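Local structure of replisome organizer (Bacillus phage SPP1, 1NO1) at residues 9-13 with 45-49. The protein acts as a helicase loader and inhibitor in phage replication, probably delivering the host replicative helicase to the viral origin. Numbering follows the deposited sequence.
Sequences ILKAV and IMNNL
I45 opens the apolar seam between helices 3-16 and 42-55 by presenting its CG2 methyl to CD1 of I9, 3.9 Å away. The two isoleucines meet nearly perpendicular to one another. In I45 the CG2 branch stands anti to the backbone N and faces I9, while the longer CG1 arm runs off to another side; the residue also packs on Y40 in the loop before its helix. M46, next in the chain, takes the partly exposed flank of the contact. It is a selenomethionine, a label introduced for crystallography, and the bend at chi2 (-60°) brings SE toward helix 3-16. There SE lies 3.9 Å from CD1 of I9 and equally far from CB of A12, bridging residues on successive turns, while the bend at chi3 sets CE, which also comes near CB of A12 (4.1 Å). M46 and I9 reach past one another, each pointing toward the other's helix. L49 completes the seam with a forked grip. With CG anti to the backbone N (chi1 175°), its CD2 methyl settles 3.6 Å from CB of A12, the shortest approach between the segments, and CD1 meets V13 CG2 at 3.9 Å. CD2 also rests against the V13 backbone N. The small A12 side chain probably permits this closeness. F21, after helix 3-16, and L65, after helix 42-55, add to the packing of V13 and L49. The segment axes run almost parallel, 12° apart and 10.8 Å at closest approach, as side-by-side packing in a small all-helical domain. The example illustrates how a largely buried helix pair can be joined almost wholly by apolar side-chain contacts: cohesion rests on shape and exclusion of water, with the backbone hydrogen bonds kept inside each helix.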
loop_
_atom_site.group_PDB
_atom_site.type_symbol
_atom_site.label_atom_id
_atom_site.label_comp_id
_atom_site.label_asym_id
_atom_site.label_seq_id
_atom_site.Cartn_x
_atom_site.Cartn_y
_atom_site.Cartn_z
ATOM N N ILE A 9 -2.700 -0.869 -4.723
ATOM C CA ILE A 9 -2.527 -0.623 -3.301
ATOM C C ILE A 9 -1.852 0.738 -3.105
ATOM O O ILE A 9 -2.315 1.562 -2.315
ATOM C CB ILE A 9 -1.651 -1.722 -2.685
ATOM C CG1 ILE A 9 -2.408 -3.047 -2.708
ATOM C CG2 ILE A 9 -1.237 -1.353 -1.249
ATOM C CD1 ILE A 9 -3.670 -2.985 -1.823
ATOM N N LEU A 10 -0.790 1.011 -3.852
ATOM C CA LEU A 10 -0.082 2.274 -3.630
ATOM C C LEU A 10 -0.916 3.506 -4.039
ATOM O O LEU A 10 -0.799 4.575 -3.458
ATOM C CB LEU A 10 1.285 2.278 -4.316
ATOM C CG LEU A 10 2.338 1.389 -3.623
ATOM C CD1 LEU A 10 3.500 1.063 -4.546
ATOM C CD2 LEU A 10 2.858 2.019 -2.316
ATOM N N LYS A 11 -1.773 3.343 -5.028
ATOM C CA LYS A 11 -2.632 4.448 -5.473
ATOM C C LYS A 11 -3.689 4.752 -4.402
ATOM O O LYS A 11 -4.112 5.898 -4.240
ATOM C CB LYS A 11 -3.273 4.095 -6.817
ATOM C CG LYS A 11 -4.460 4.945 -7.229
ATOM C CD LYS A 11 -4.056 6.130 -8.111
ATOM C CE LYS A 11 -5.267 7.004 -8.450
ATOM N NZ LYS A 11 -4.897 8.018 -9.517
ATOM N N ALA A 12 -4.085 3.733 -3.648
ATOM C CA ALA A 12 -5.073 3.916 -2.588
ATOM C C ALA A 12 -4.460 4.644 -1.373
ATOM O O ALA A 12 -5.091 5.545 -0.774
ATOM C CB ALA A 12 -5.701 2.566 -2.189
ATOM N N VAL A 13 -3.240 4.270 -1.016
ATOM C CA VAL A 13 -2.564 4.916 0.089
ATOM C C VAL A 13 -2.478 6.413 -0.225
ATOM O O VAL A 13 -2.760 7.303 0.612
ATOM C CB VAL A 13 -1.140 4.348 0.271
ATOM C CG1 VAL A 13 -0.356 5.182 1.299
ATOM C CG2 VAL A 13 -1.189 2.879 0.698
ATOM N N ILE A 45 -5.655 -7.263 1.513
ATOM C CA ILE A 45 -4.790 -6.131 1.815
ATOM C C ILE A 45 -5.505 -4.774 1.718
ATOM O O ILE A 45 -5.227 -3.863 2.513
ATOM C CB ILE A 45 -3.514 -6.180 0.909
ATOM C CG1 ILE A 45 -2.756 -7.476 1.137
ATOM C CG2 ILE A 45 -2.525 -5.080 1.206
ATOM C CD1 ILE A 45 -2.567 -7.807 2.572
HETATM N N MSE A 46 -6.397 -4.629 0.741
HETATM C CA MSE A 46 -7.201 -3.426 0.562
HETATM C C MSE A 46 -8.102 -3.220 1.807
HETATM O O MSE A 46 -8.322 -2.090 2.262
HETATM C CB MSE A 46 -8.113 -3.572 -0.687
HETATM C CG MSE A 46 -7.567 -3.096 -2.058
HETATM SE SE MSE A 46 -7.039 -1.128 -2.243
HETATM C CE MSE A 46 -8.390 -0.368 -1.074
ATOM N N ASN A 47 -8.690 -4.317 2.303
ATOM C CA ASN A 47 -9.509 -4.253 3.510
ATOM C C ASN A 47 -8.647 -3.782 4.705
ATOM O O ASN A 47 -9.072 -2.940 5.480
ATOM C CB ASN A 47 -10.152 -5.605 3.773
ATOM C CG ASN A 47 -11.211 -5.557 4.859
ATOM O OD1 ASN A 47 -11.109 -6.264 5.854
ATOM N ND2 ASN A 47 -12.249 -4.741 4.663
ATOM N N ASN A 48 -7.434 -4.320 4.836
ATOM C CA ASN A 48 -6.524 -3.900 5.901
ATOM C C ASN A 48 -6.122 -2.400 5.803
ATOM O O ASN A 48 -5.975 -1.718 6.830
ATOM C CB ASN A 48 -5.277 -4.785 5.902
ATOM C CG ASN A 48 -5.573 -6.221 6.311
ATOM O OD1 ASN A 48 -6.633 -6.512 6.867
ATOM N ND2 ASN A 48 -4.643 -7.126 6.027
ATOM N N LEU A 49 -5.978 -1.865 4.584
ATOM C CA LEU A 49 -5.663 -0.450 4.435
ATOM C C LEU A 49 -6.810 0.396 4.954
ATOM O O LEU A 49 -6.615 1.394 5.660
ATOM C CB LEU A 49 -5.316 -0.101 2.995
ATOM C CG LEU A 49 -5.096 1.380 2.717
ATOM C CD1 LEU A 49 -3.829 1.946 3.361
ATOM C CD2 LEU A 49 -5.062 1.599 1.223
#